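Local coordinates for probable starch synthase 4, chloroplastic/amyloplastic (Arabidopsis thaliana, PDB 6GNE), which belongs to the starch synthase family of GT-B-fold glycosyltransferases and holds adenosine-5'-diphosphate and a glycan in the cleft between its two domains, at residues 29-34 against 260-265; 197-202 against 211-216; 205-210 against 244-249; 405-410 against 479-484. All blocks are in the same frame, centred on the assembly; numbering follows the deposited sequence.

Interaction 1: residues 29-34 against 260-265; sequences GDVVAG and ILNGID. With AC1 (4,6-dideoxy-4-{[(1S,4R,5S,6S)-4,5,6-trihydroxy-3-(hydroxymethyl)cyclohex-2-en-1-yl]amino}-alpha-D-glucopyranose), chain C; ADP (adenosine-5'-diphosphate), chain F.
Val31 and Asn262 meet beside the bound ligands in the cleft of this GT-B fold, where helix 27-41 faces the loop that follows strand 257-259. Their side chains cross at about a right angle. Val31 CG2 lies against the whole Asn262 amide, 3.4 Å from OD1 and 3.8 Å from ND2, with Val31 CG1 touching only ND2, at 4.0 Å. No hydrogen bond joins the two segments directly; the polar groups turn to the ligands instead. Asn262 OD1 accepts from O6B of AC1 at 2.7 Å, and the same hydroxyl lies against Val31 CG2, which borders it with an apolar surface. On the residue before Val31, Asp30 OD2 accepts from the ribose hydroxyl O3' of ADP at 2.8 Å, and its other oxygen, OD1, forms a salt bridge with Lys24 that should help fix the carboxylate. Farther along the helix, Gly34 lets the loop come close: its CA is 4.5 Å from Asp265 CB. The Asp265 carboxylate is paired with Lys37 through OD2 and takes the backbone N of Asp267 and Ser268 on OD1. Between the backbones sits a water that donates to Gly263 O at 2.7 Å and, weakly, to Asp30 O at 3.5 Å.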
loop_
_atom_site.group_PDB
_atom_site.type_symbol
_atom_site.label_atom_id
_atom_site.label_comp_id
_atom_site.label_asym_id
_atom_site.label_seq_id
_atom_site.Cartn_x
_atom_site.Cartn_y
_atom_site.Cartn_z
ATOM N N GLY A 29 3.769 2.245 -1.545
ATOM C CA GLY A 29 4.184 3.039 -2.674
ATOM C C GLY A 29 3.046 3.771 -3.360
ATOM O O GLY A 29 3.249 4.893 -3.790
ATOM N N ASP A 30 1.883 3.129 -3.509
ATOM C CA ASP A 30 0.729 3.764 -4.142
ATOM C C ASP A 30 0.251 4.967 -3.347
ATOM O O ASP A 30 -0.061 6.023 -3.917
ATOM C CB ASP A 30 -0.451 2.786 -4.293
ATOM C CG ASP A 30 -0.298 1.842 -5.461
ATOM O OD1 ASP A 30 0.620 1.977 -6.291
ATOM O OD2 ASP A 30 -1.157 0.954 -5.590
ATOM N N VAL A 31 0.192 4.771 -2.032
ATOM C CA VAL A 31 -0.290 5.775 -1.109
ATOM C C VAL A 31 0.612 7.004 -1.054
ATOM O O VAL A 31 0.117 8.139 -1.060
ATOM C CB VAL A 31 -0.503 5.163 0.297
ATOM C CG1 VAL A 31 -0.773 6.253 1.354
ATOM C CG2 VAL A 31 -1.668 4.150 0.232
ATOM N N VAL A 32 1.919 6.784 -1.024
ATOM C CA VAL A 32 2.853 7.902 -0.923
ATOM C C VAL A 32 2.637 8.828 -2.110
ATOM O O VAL A 32 2.506 10.021 -1.912
ATOM C CB VAL A 32 4.323 7.446 -0.802
ATOM C CG1 VAL A 32 5.290 8.609 -0.957
ATOM C CG2 VAL A 32 4.514 6.789 0.554
ATOM N N ALA A 33 2.558 8.275 -3.319
ATOM C CA ALA A 33 2.303 9.067 -4.536
ATOM C C ALA A 33 0.901 9.713 -4.539
ATOM O O ALA A 33 0.739 10.902 -4.828
ATOM C CB ALA A 33 2.492 8.207 -5.777
ATOM N N GLY A 34 -0.097 8.924 -4.182
ATOM C CA GLY A 34 -1.469 9.374 -4.259
ATOM C C GLY A 34 -1.811 10.491 -3.283
ATOM O O GLY A 34 -2.408 11.497 -3.681
ATOM N N ILE A 260 -7.535 6.524 8.817
ATOM C CA ILE A 260 -8.058 7.263 7.670
ATOM C C ILE A 260 -7.959 6.358 6.447
ATOM O O ILE A 260 -6.850 5.941 6.059
ATOM C CB ILE A 260 -7.237 8.538 7.381
ATOM C CG1 ILE A 260 -7.356 9.548 8.522
ATOM C CG2 ILE A 260 -7.689 9.193 6.077
ATOM C CD1 ILE A 260 -6.319 10.673 8.436
ATOM N N LEU A 261 -9.112 6.105 5.832
ATOM C CA LEU A 261 -9.207 5.220 4.670
ATOM C C LEU A 261 -8.408 5.784 3.515
ATOM O O LEU A 261 -8.640 6.923 3.108
ATOM C CB LEU A 261 -10.669 5.029 4.240
ATOM C CG LEU A 261 -10.960 3.899 3.243
ATOM C CD1 LEU A 261 -10.599 2.499 3.772
ATOM C CD2 LEU A 261 -12.430 3.985 2.842
ATOM N N ASN A 262 -7.453 4.999 3.008
ATOM C CA ASN A 262 -6.706 5.394 1.808
ATOM C C ASN A 262 -7.692 5.701 0.644
ATOM O O ASN A 262 -8.751 5.059 0.517
ATOM C CB ASN A 262 -5.775 4.280 1.329
ATOM C CG ASN A 262 -4.625 3.991 2.263
ATOM O OD1 ASN A 262 -4.094 2.873 2.242
ATOM N ND2 ASN A 262 -4.173 4.990 3.021
ATOM N N GLY A 263 -7.368 6.705 -0.159
ATOM C CA GLY A 263 -7.864 6.768 -1.525
ATOM C C GLY A 263 -6.932 6.049 -2.495
ATOM O O GLY A 263 -5.962 5.398 -2.101
ATOM N N ILE A 264 -7.270 6.150 -3.777
ATOM C CA ILE A 264 -6.396 5.757 -4.889
ATOM C C ILE A 264 -6.269 6.946 -5.828
ATOM O O ILE A 264 -7.148 7.841 -5.878
ATOM C CB ILE A 264 -6.914 4.519 -5.675
ATOM C CG1 ILE A 264 -8.278 4.771 -6.315
ATOM C CG2 ILE A 264 -7.014 3.304 -4.760
ATOM C CD1 ILE A 264 -8.713 3.669 -7.253
ATOM N N ASP A 265 -5.178 6.933 -6.578
ATOM C CA ASP A 265 -4.909 7.958 -7.558
ATOM C C ASP A 265 -5.838 7.747 -8.742
ATOM O O ASP A 265 -5.524 6.992 -9.633
ATOM C CB ASP A 265 -3.446 7.900 -7.979
ATOM C CG ASP A 265 -3.058 9.043 -8.877
ATOM O OD1 ASP A 265 -3.913 9.571 -9.615
ATOM O OD2 ASP A 265 -1.864 9.406 -8.871
HETATM C C1 AC1 C . 5.457 -3.357 3.088
HETATM O O2 AC1 C . 5.340 -2.204 5.219
HETATM C C2 AC1 C . 4.657 -2.391 3.968
HETATM C C4A AC1 C . -2.537 -1.318 2.805
HETATM C C3 AC1 C . 3.207 -2.865 4.152
HETATM O O3 AC1 C . 2.534 -1.871 4.930
HETATM C C4 AC1 C . 2.550 -3.078 2.785
HETATM N N4A AC1 C . 1.128 -3.460 2.835
HETATM C C5 AC1 C . 3.408 -4.122 2.065
HETATM O O5 AC1 C . 4.731 -3.610 1.884
HETATM C C6 AC1 C . 2.909 -4.459 0.670
HETATM C C1B AC1 C . 0.062 -2.623 3.403
HETATM C C2B AC1 C . -1.283 -3.364 3.615
HETATM O O2B AC1 C . -1.184 -4.792 3.443
HETATM C C3B AC1 C . -2.438 -2.835 2.771
HETATM O O3B AC1 C . -3.636 -3.310 3.378
HETATM O O4 AC1 C . -3.577 -0.899 1.918
HETATM C C5B AC1 C . -1.227 -0.670 2.467
HETATM C C7B AC1 C . -0.064 -1.293 2.686
HETATM C C6B AC1 C . -1.209 0.741 1.927
HETATM O O6B AC1 C . -1.740 1.659 2.891
HETATM P PB ADP F . -0.620 -4.755 -0.225
HETATM O O1B ADP F . -0.126 -3.396 0.172
HETATM O O2B ADP F . 0.111 -5.433 -1.348
HETATM O O3B ADP F . -0.739 -5.660 0.979
HETATM P PA ADP F . -2.760 -3.207 -1.385
HETATM O O1A ADP F . -4.110 -3.603 -1.908
HETATM O O2A ADP F . -2.771 -2.086 -0.378
HETATM O O3A ADP F . -2.111 -4.557 -0.793
HETATM O "O5'" ADP F . -1.776 -2.768 -2.577
HETATM C "C5'" ADP F . -1.474 -3.631 -3.674
HETATM C "C4'" ADP F . -0.975 -2.900 -4.933
HETATM O "O4'" ADP F . 0.004 -3.705 -5.607
HETATM C "C3'" ADP F . -2.056 -2.686 -5.973
HETATM O "O3'" ADP F . -1.706 -1.563 -6.765
HETATM C "C2'" ADP F . -1.978 -3.924 -6.827
HETATM O "O2'" ADP F . -2.498 -3.730 -8.130
HETATM C "C1'" ADP F . -0.495 -4.145 -6.870
HETATM N N9 ADP F . -0.104 -5.560 -7.052
HETATM C C8 ADP F . -0.097 -6.525 -6.125
HETATM N N7 ADP F . 0.371 -7.681 -6.648
HETATM C C5 ADP F . 0.676 -7.461 -7.936
HETATM C C6 ADP F . 1.213 -8.258 -9.083
HETATM N N6 ADP F . 1.510 -9.572 -8.922
HETATM N N1 ADP F . 1.378 -7.613 -10.273
HETATM C C2 ADP F . 1.053 -6.302 -10.414
HETATM N N3 ADP F . 0.561 -5.544 -9.421
HETATM C C4 ADP F . 0.355 -6.058 -8.191
HETATM O O HOH W 1 -3.432 5.655 -3.120
#

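Interaction 2: residues 197-202 against 211-216; sequences QLNRPD and DRVNPV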
loop_
_atom_site.group_PDB
_atom_site.type_symbol
_atom_site.label_atom_id
_atom_site.label_comp_id
_atom_site.label_asym_id
_atom_site.label_seq_id
_atom_site.Cartn_x
_atom_site.Cartn_y
_atom_site.Cartn_z
ATOM N N GLN A 197 18.928 5.603 26.766
ATOM C CA GLN A 197 17.759 6.504 26.871
ATOM C C GLN A 197 16.510 5.903 26.249
ATOM O O GLN A 197 15.425 6.005 26.825
ATOM C CB GLN A 197 18.033 7.895 26.235
ATOM C CG GLN A 197 18.926 8.826 27.077
ATOM C CD GLN A 197 18.333 9.124 28.476
ATOM O OE1 GLN A 197 18.823 8.634 29.491
ATOM N NE2 GLN A 197 17.258 9.903 28.518
ATOM N N LEU A 198 16.677 5.290 25.077
ATOM C CA LEU A 198 15.546 4.814 24.282
ATOM C C LEU A 198 15.111 3.367 24.550
ATOM O O LEU A 198 13.949 3.025 24.288
ATOM C CB LEU A 198 15.810 5.053 22.782
ATOM C CG LEU A 198 15.787 6.529 22.368
ATOM C CD1 LEU A 198 16.441 6.715 21.025
ATOM C CD2 LEU A 198 14.372 7.061 22.320
ATOM N N ASN A 199 16.009 2.526 25.070
ATOM C CA ASN A 199 15.635 1.158 25.456
ATOM C C ASN A 199 15.037 1.174 26.880
ATOM O O ASN A 199 15.611 0.613 27.800
ATOM C CB ASN A 199 16.832 0.200 25.332
ATOM C CG ASN A 199 16.447 -1.255 25.459
ATOM O OD1 ASN A 199 15.289 -1.588 25.591
ATOM N ND2 ASN A 199 17.435 -2.131 25.433
ATOM N N ARG A 200 13.890 1.846 27.027
ATOM C CA ARG A 200 13.095 1.916 28.254
ATOM C C ARG A 200 11.633 1.630 27.912
ATOM O O ARG A 200 11.189 1.974 26.799
ATOM C CB ARG A 200 13.217 3.308 28.875
ATOM C CG ARG A 200 14.652 3.635 29.254
ATOM C CD ARG A 200 14.784 4.690 30.331
ATOM N NE ARG A 200 16.208 4.936 30.574
ATOM C CZ ARG A 200 16.996 4.219 31.395
ATOM N NH1 ARG A 200 18.281 4.551 31.514
ATOM N NH2 ARG A 200 16.528 3.174 32.099
ATOM N N PRO A 201 10.865 1.008 28.843
ATOM C CA PRO A 201 9.471 0.584 28.484
ATOM C C PRO A 201 8.556 1.747 28.025
ATOM O O PRO A 201 7.799 1.605 27.054
ATOM C CB PRO A 201 8.942 -0.100 29.753
ATOM C CG PRO A 201 10.011 0.025 30.793
ATOM C CD PRO A 201 11.188 0.790 30.266
ATOM N N ASP A 202 8.690 2.900 28.683
ATOM C CA ASP A 202 8.030 4.148 28.246
ATOM C C ASP A 202 8.553 4.761 26.926
ATOM O O ASP A 202 8.040 5.793 26.499
ATOM C CB ASP A 202 8.055 5.207 29.368
ATOM C CG ASP A 202 9.478 5.632 29.767
ATOM O OD1 ASP A 202 10.258 4.778 30.239
ATOM O OD2 ASP A 202 9.814 6.822 29.639
ATOM N N ASP A 211 15.676 -6.899 25.940
ATOM C CA ASP A 211 16.856 -6.479 25.181
ATOM C C ASP A 211 16.582 -6.434 23.677
ATOM O O ASP A 211 17.481 -6.614 22.873
ATOM C CB ASP A 211 18.127 -7.274 25.584
ATOM C CG ASP A 211 19.093 -6.436 26.459
ATOM O OD1 ASP A 211 19.504 -5.333 26.016
ATOM O OD2 ASP A 211 19.435 -6.869 27.582
ATOM N N ARG A 212 15.351 -6.057 23.329
ATOM C CA ARG A 212 14.959 -5.741 21.947
ATOM C C ARG A 212 14.270 -4.374 21.878
ATOM O O ARG A 212 13.645 -3.944 22.850
ATOM C CB ARG A 212 14.036 -6.827 21.398
ATOM C CG ARG A 212 14.793 -8.073 20.952
ATOM C CD ARG A 212 13.897 -9.278 20.634
ATOM N NE ARG A 212 13.291 -9.219 19.300
ATOM C CZ ARG A 212 13.958 -9.298 18.138
ATOM N NH1 ARG A 212 15.283 -9.454 18.094
ATOM N NH2 ARG A 212 13.292 -9.223 16.997
ATOM N N VAL A 213 14.387 -3.694 20.734
ATOM C CA VAL A 213 13.722 -2.395 20.531
ATOM C C VAL A 213 12.714 -2.426 19.387
ATOM O O VAL A 213 12.791 -3.271 18.513
ATOM C CB VAL A 213 14.716 -1.253 20.301
ATOM C CG1 VAL A 213 15.450 -0.943 21.598
ATOM C CG2 VAL A 213 15.692 -1.572 19.164
ATOM N N ASN A 214 11.778 -1.482 19.396
ATOM C CA ASN A 214 10.638 -1.499 18.485
ATOM C C ASN A 214 10.496 -0.149 17.767
ATOM O O ASN A 214 10.010 0.816 18.364
ATOM C CB ASN A 214 9.364 -1.849 19.254
ATOM C CG ASN A 214 8.172 -2.059 18.341
ATOM O OD1 ASN A 214 7.898 -1.232 17.469
ATOM N ND2 ASN A 214 7.452 -3.151 18.541
ATOM N N PRO A 215 10.913 -0.081 16.480
ATOM C CA PRO A 215 10.853 1.170 15.725
ATOM C C PRO A 215 9.473 1.778 15.600
ATOM O O PRO A 215 9.324 2.978 15.765
ATOM C CB PRO A 215 11.402 0.774 14.374
ATOM C CG PRO A 215 12.391 -0.291 14.687
ATOM C CD PRO A 215 11.788 -1.065 15.809
ATOM N N VAL A 216 8.482 0.962 15.313
ATOM C CA VAL A 216 7.115 1.454 15.182
ATOM C C VAL A 216 6.619 1.999 16.517
ATOM O O VAL A 216 5.945 3.022 16.539
ATOM C CB VAL A 216 6.169 0.372 14.611
ATOM C CG1 VAL A 216 4.709 0.824 14.638
ATOM C CG2 VAL A 216 6.569 0.046 13.181
#
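Asn199 crosses both Asp211 and Val213 at about a right angle, bringing its amide up to the start of strand 212-213. With CG anti to the backbone N (chi1 -169°), the amide extends from the end of helix 195-198 to the strand. The methyl CG1 of Val213 packs against the amide, 4.0 Å from Asn199 CG. Farther along the amide, Asn199 ND2 approaches Asp211 OD1 to 3.9 Å, too far for a hydrogen bond, and the amide and carboxylate planes are turned 68° apart. The amide oxygen OD1 has a weak hydrogen bond from Gln205 NE2, in the intervening loop. Backbone bonds of Leu198 and Asn214 to Met204 tie that loop to both segments. Val213 in turn pairs through its backbone with Ala183, in the two-stranded antiparallel sheet of 183-184 and 212-213. Asn199 is the centre of an inverse gamma turn just after the helix, and Asn214 is the N-cap of helix 215-222, so the contact joins a helix exit to a short strand and a helix entry in the N-terminal domain of the GT-B fold.

Interaction 3: residues 205-210 against 244-249; sequences QDHSSG and KGLHST
The imidazole of His207 is sandwiched between Gly245 CA, centred over one face, and Asp206 OD1, offset toward the rim of the opposite face. The first is a CH-pi contact, with Gly245 CA 3.5 Å from the His207 ring centroid and only 8° off the ring normal. It joins the loop before strand 212-213 to the turn that follows helix 240-243, in the N-terminal domain of the GT-B fold. Having no side chain, Gly245 can bring its CA directly over the ring; its phi is positive (90°). His207 CG sits between the backbone N and the carbonyl carbon (chi1 42°), which sets the ring against the Gly245 backbone, with Gly245 O 3.5 Å from His207 CG. Leu246 CD2 packs on His207 CD2 at 3.8 Å. Gln180 bridges the two segments, its OE1 hydrogen-bonded to His207 NE2 and its NE2 to Lys244 O. The other ring nitrogen, His207 ND1, is held within its own loop by a hydrogen bond of 2.8 Å with Ser208 OG.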
loop_
_atom_site.group_PDB
_atom_site.type_symbol
_atom_site.label_atom_id
_atom_site.label_comp_id
_atom_site.label_asym_id
_atom_site.label_seq_id
_atom_site.Cartn_x
_atom_site.Cartn_y
_atom_site.Cartn_z
ATOM N N GLN A 205 11.654 0.137 23.914
ATOM C CA GLN A 205 11.805 -1.282 24.267
ATOM C C GLN A 205 10.598 -2.067 23.746
ATOM O O GLN A 205 9.475 -1.646 23.970
ATOM C CB GLN A 205 11.882 -1.458 25.786
ATOM C CG GLN A 205 12.132 -2.889 26.252
ATOM C CD GLN A 205 12.396 -2.975 27.744
ATOM O OE1 GLN A 205 11.471 -2.879 28.575
ATOM N NE2 GLN A 205 13.667 -3.148 28.099
ATOM N N ASP A 206 10.822 -3.203 23.085
ATOM C CA ASP A 206 9.721 -4.040 22.611
ATOM C C ASP A 206 8.743 -4.388 23.771
ATOM O O ASP A 206 9.029 -4.196 24.965
ATOM C CB ASP A 206 10.232 -5.250 21.793
ATOM C CG ASP A 206 9.104 -5.937 21.016
ATOM O OD1 ASP A 206 8.253 -5.223 20.451
ATOM O OD2 ASP A 206 9.019 -7.177 21.074
ATOM N N HIS A 207 7.539 -4.749 23.383
ATOM C CA HIS A 207 6.471 -5.081 24.317
ATOM C C HIS A 207 6.669 -6.460 24.918
ATOM O O HIS A 207 6.254 -6.665 26.050
ATOM C CB HIS A 207 5.104 -4.952 23.596
ATOM C CG HIS A 207 5.082 -5.498 22.191
ATOM N ND1 HIS A 207 5.043 -6.853 21.919
ATOM C CD2 HIS A 207 5.100 -4.872 20.982
ATOM C CE1 HIS A 207 5.042 -7.035 20.608
ATOM N NE2 HIS A 207 5.069 -5.850 20.017
ATOM N N SER A 208 7.360 -7.344 24.165
ATOM C CA SER A 208 7.560 -8.774 24.474
ATOM C C SER A 208 8.988 -9.219 24.825
ATOM O O SER A 208 9.203 -10.413 25.087
ATOM C CB SER A 208 7.060 -9.638 23.302
ATOM O OG SER A 208 5.710 -9.348 23.025
ATOM N N SER A 209 9.938 -8.285 24.836
ATOM C CA SER A 209 11.309 -8.550 25.278
ATOM C C SER A 209 12.015 -7.301 25.855
ATOM O O SER A 209 11.665 -6.147 25.576
ATOM C CB SER A 209 12.101 -9.182 24.123
ATOM O OG SER A 209 13.472 -9.403 24.443
ATOM N N GLY A 210 13.030 -7.575 26.663
ATOM C CA GLY A 210 13.754 -6.560 27.409
ATOM C C GLY A 210 14.973 -6.026 26.678
ATOM O O GLY A 210 15.241 -4.827 26.751
ATOM N N LYS A 244 -1.149 -6.842 17.978
ATOM C CA LYS A 244 0.163 -7.498 17.787
ATOM C C LYS A 244 1.208 -7.015 18.792
ATOM O O LYS A 244 2.347 -6.735 18.429
ATOM C CB LYS A 244 0.642 -7.333 16.329
ATOM C CG LYS A 244 -0.520 -7.258 15.308
ATOM C CD LYS A 244 -0.176 -7.883 13.981
ATOM C CE LYS A 244 -0.220 -9.415 14.030
ATOM N NZ LYS A 244 -0.358 -9.989 12.642
ATOM N N GLY A 245 0.800 -6.918 20.060
ATOM C CA GLY A 245 1.635 -6.387 21.135
ATOM C C GLY A 245 1.542 -4.887 21.398
ATOM O O GLY A 245 1.788 -4.447 22.542
ATOM N N LEU A 246 1.178 -4.103 20.370
ATOM C CA LEU A 246 1.189 -2.640 20.443
ATOM C C LEU A 246 -0.121 -2.010 20.913
ATOM O O LEU A 246 -0.178 -0.792 21.117
ATOM C CB LEU A 246 1.559 -2.035 19.078
ATOM C CG LEU A 246 3.018 -2.182 18.676
ATOM C CD1 LEU A 246 3.213 -1.664 17.239
ATOM C CD2 LEU A 246 3.931 -1.471 19.669
ATOM N N HIS A 247 -1.171 -2.811 21.077
ATOM C CA HIS A 247 -2.479 -2.299 21.497
ATOM C C HIS A 247 -2.433 -1.363 22.722
ATOM O O HIS A 247 -3.079 -0.314 22.695
ATOM C CB HIS A 247 -3.478 -3.448 21.668
ATOM C CG HIS A 247 -3.321 -4.237 22.925
ATOM N ND1 HIS A 247 -2.323 -5.170 23.097
ATOM C CD2 HIS A 247 -4.043 -4.237 24.076
ATOM C CE1 HIS A 247 -2.440 -5.718 24.299
ATOM N NE2 HIS A 247 -3.477 -5.171 24.909
ATOM N N SER A 248 -1.636 -1.711 23.738
ATOM C CA SER A 248 -1.502 -0.923 24.979
ATOM C C SER A 248 -0.933 0.478 24.733
ATOM O O SER A 248 -1.390 1.461 25.338
ATOM C CB SER A 248 -0.578 -1.625 26.007
ATOM O OG SER A 248 -0.962 -2.965 26.278
ATOM N N THR A 249 0.081 0.548 23.873
ATOM C CA THR A 249 0.697 1.804 23.499
ATOM C C THR A 249 -0.273 2.699 22.711
ATOM O O THR A 249 -0.325 3.923 22.939
ATOM C CB THR A 249 1.972 1.532 22.668
ATOM O OG1 THR A 249 2.884 0.766 23.454
ATOM C CG2 THR A 249 2.632 2.833 22.204
#

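Interaction 4: residues 405-410 against 479-484; sequences IAMRYG and IDFSWG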
loop_
_atom_site.group_PDB
_atom_site.type_symbol
_atom_site.label_atom_id
_atom_site.label_comp_id
_atom_site.label_asym_id
_atom_site.label_seq_id
_atom_site.Cartn_x
_atom_site.Cartn_y
_atom_site.Cartn_z
ATOM N N ILE A 405 -9.533 -0.149 -6.850
ATOM C CA ILE A 405 -9.160 -0.115 -8.259
ATOM C C ILE A 405 -10.146 -0.965 -9.040
ATOM O O ILE A 405 -10.640 -0.517 -10.084
ATOM C CB ILE A 405 -7.713 -0.628 -8.518
ATOM C CG1 ILE A 405 -6.659 0.202 -7.744
ATOM C CG2 ILE A 405 -7.370 -0.616 -10.006
ATOM C CD1 ILE A 405 -5.294 -0.433 -7.692
ATOM N N ALA A 406 -10.447 -2.181 -8.563
ATOM C CA ALA A 406 -11.414 -3.022 -9.255
ATOM C C ALA A 406 -12.741 -2.283 -9.498
ATOM O O ALA A 406 -13.229 -2.235 -10.626
ATOM C CB ALA A 406 -11.656 -4.305 -8.490
ATOM N N MET A 407 -13.311 -1.688 -8.457
ATOM C CA MET A 407 -14.576 -0.971 -8.613
ATOM C C MET A 407 -14.471 0.242 -9.561
ATOM O O MET A 407 -15.390 0.547 -10.320
ATOM C CB MET A 407 -15.091 -0.522 -7.255
ATOM C CG MET A 407 -15.638 -1.674 -6.441
ATOM S SD MET A 407 -16.483 -1.180 -4.953
ATOM C CE MET A 407 -15.101 -0.774 -3.893
ATOM N N ARG A 408 -13.326 0.906 -9.531
ATOM C CA ARG A 408 -13.053 1.997 -10.446
ATOM C C ARG A 408 -13.105 1.516 -11.898
ATOM O O ARG A 408 -13.552 2.257 -12.755
ATOM C CB ARG A 408 -11.689 2.619 -10.100
ATOM C CG ARG A 408 -11.143 3.697 -11.020
ATOM C CD ARG A 408 -11.989 4.944 -10.966
ATOM N NE ARG A 408 -11.270 6.072 -11.554
ATOM C CZ ARG A 408 -11.821 7.138 -12.143
ATOM N NH1 ARG A 408 -13.128 7.257 -12.242
ATOM N NH2 ARG A 408 -11.038 8.110 -12.613
ATOM N N TYR A 409 -12.663 0.284 -12.144
ATOM C CA TYR A 409 -12.672 -0.347 -13.473
ATOM C C TYR A 409 -13.911 -1.237 -13.696
ATOM O O TYR A 409 -13.954 -2.040 -14.630
ATOM C CB TYR A 409 -11.361 -1.151 -13.682
ATOM C CG TYR A 409 -10.167 -0.277 -13.971
ATOM C CD1 TYR A 409 -9.652 0.569 -13.010
ATOM C CD2 TYR A 409 -9.563 -0.261 -15.229
ATOM C CE1 TYR A 409 -8.559 1.396 -13.284
ATOM C CE2 TYR A 409 -8.468 0.572 -15.516
ATOM C CZ TYR A 409 -7.981 1.394 -14.538
ATOM O OH TYR A 409 -6.919 2.211 -14.770
ATOM N N GLY A 410 -14.918 -1.084 -12.847
ATOM C CA GLY A 410 -16.182 -1.776 -12.994
ATOM C C GLY A 410 -16.236 -3.240 -12.572
ATOM O O GLY A 410 -17.271 -3.882 -12.809
ATOM N N ILE A 479 -18.580 5.759 -7.922
ATOM C CA ILE A 479 -18.136 6.063 -6.553
ATOM C C ILE A 479 -16.804 6.838 -6.580
ATOM O O ILE A 479 -15.942 6.574 -7.402
ATOM C CB ILE A 479 -18.009 4.780 -5.702
ATOM C CG1 ILE A 479 -19.376 4.083 -5.584
ATOM C CG2 ILE A 479 -17.395 5.082 -4.311
ATOM C CD1 ILE A 479 -19.271 2.704 -4.937
ATOM N N ASP A 480 -16.674 7.829 -5.700
ATOM C CA ASP A 480 -15.450 8.629 -5.586
ATOM C C ASP A 480 -14.440 7.849 -4.736
ATOM O O ASP A 480 -14.609 7.717 -3.519
ATOM C CB ASP A 480 -15.750 10.019 -4.974
ATOM C CG ASP A 480 -14.528 10.951 -4.967
ATOM O OD1 ASP A 480 -13.436 10.505 -5.353
ATOM O OD2 ASP A 480 -14.663 12.151 -4.586
ATOM N N PHE A 481 -13.408 7.336 -5.401
ATOM C CA PHE A 481 -12.266 6.689 -4.728
ATOM C C PHE A 481 -11.042 7.583 -4.650
ATOM O O PHE A 481 -9.998 7.158 -4.180
ATOM C CB PHE A 481 -11.891 5.376 -5.423
ATOM C CG PHE A 481 -12.987 4.370 -5.425
ATOM C CD1 PHE A 481 -13.389 3.776 -4.236
ATOM C CD2 PHE A 481 -13.660 4.053 -6.602
ATOM C CE1 PHE A 481 -14.417 2.844 -4.218
ATOM C CE2 PHE A 481 -14.710 3.129 -6.581
ATOM C CZ PHE A 481 -15.086 2.521 -5.386
ATOM N N SER A 482 -11.168 8.830 -5.082
ATOM C CA SER A 482 -10.020 9.746 -5.074
ATOM C C SER A 482 -9.515 10.039 -3.639
ATOM O O SER A 482 -10.147 9.646 -2.665
ATOM C CB SER A 482 -10.400 11.047 -5.756
ATOM O OG SER A 482 -11.253 11.770 -4.919
ATOM N N TRP A 483 -8.385 10.726 -3.512
ATOM C CA TRP A 483 -7.910 11.185 -2.193
ATOM C C TRP A 483 -8.643 12.417 -1.671
ATOM O O TRP A 483 -8.492 12.728 -0.503
ATOM C CB TRP A 483 -6.408 11.463 -2.215
ATOM C CG TRP A 483 -5.626 10.240 -2.102
ATOM C CD1 TRP A 483 -5.147 9.475 -3.123
ATOM C CD2 TRP A 483 -5.233 9.607 -0.899
ATOM N NE1 TRP A 483 -4.460 8.398 -2.621
ATOM C CE2 TRP A 483 -4.499 8.452 -1.258
ATOM C CE3 TRP A 483 -5.400 9.910 0.447
ATOM C CZ2 TRP A 483 -3.967 7.583 -0.317
ATOM C CZ3 TRP A 483 -4.855 9.039 1.401
ATOM C CH2 TRP A 483 -4.152 7.882 0.998
ATOM N N GLY A 484 -9.448 13.095 -2.495
ATOM C CA GLY A 484 -10.196 14.287 -2.066
ATOM C C GLY A 484 -10.567 14.341 -0.579
ATOM O O GLY A 484 -10.105 15.203 0.197
#
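Phe481 overlaps Met407 at the outer end of its ring, the two side chains crossing at about a right angle in a Met-aromatic contact. Met407 lies near the end of helix 402-408, in the C-terminal half of the GT-B fold, and Phe481 in the loop connecting helices 466-477 and 484-499. The methionine chain bends at chi3 (-76°), which curls the methyl back to the ring: Met407 CB and CE both come within 3.6 Å of Phe481 CZ. Met407 SD stands obliquely, 5.2 Å from the centroid of the Phe481 ring and 70° off the normal. The backbone N of Arg408 lies 3.9 Å from Phe481 CE2, so the ring end is set against the last turn of the helix. One face of the ring carries Ile479 CG2, offset toward the rim. Beyond CB the Arg408 side chain leads away from the ring, and its guanidinium group is hydrogen-bonded to the carbonyls of Thr266 and Trp269. The helix ends in a Schellman motif with Gly410, at positive phi, as the C-prime residue. Around Phe481 the loop is folded into an Asx turn, in which Asp480 OD1 accepts from Ser482 N at 2.8 Å. That same oxygen takes the Ser482 hydroxyl on its syn lone pair, and Ser482 OG in turn weakly accepts from Gly484 N at 3.3 Å.

In the fold
From the N terminus, helix 27-41 opens interaction 1, whose loop closes only at 260-265, some 226 residues later. Interactions 2 and 3 are nested inside it. They cross each other, since segments 197-202, 205-210, 211-216 and 244-249 alternate along the chain, and they touch through Arg212 O with Asp206 N. Together they gather the loops around strand 212-213, about 30 and 28 Å, centre to centre, from interaction 1. Interaction 4 follows in series, closing a loop of about 70 residues between helix 402-408 and the loop before helix 484-499. It meets interaction 1 through Ile264 N and Phe481 O, and Trp483, packed on helix 27-41, returns the C-terminal segment to the N-terminal part of the fold.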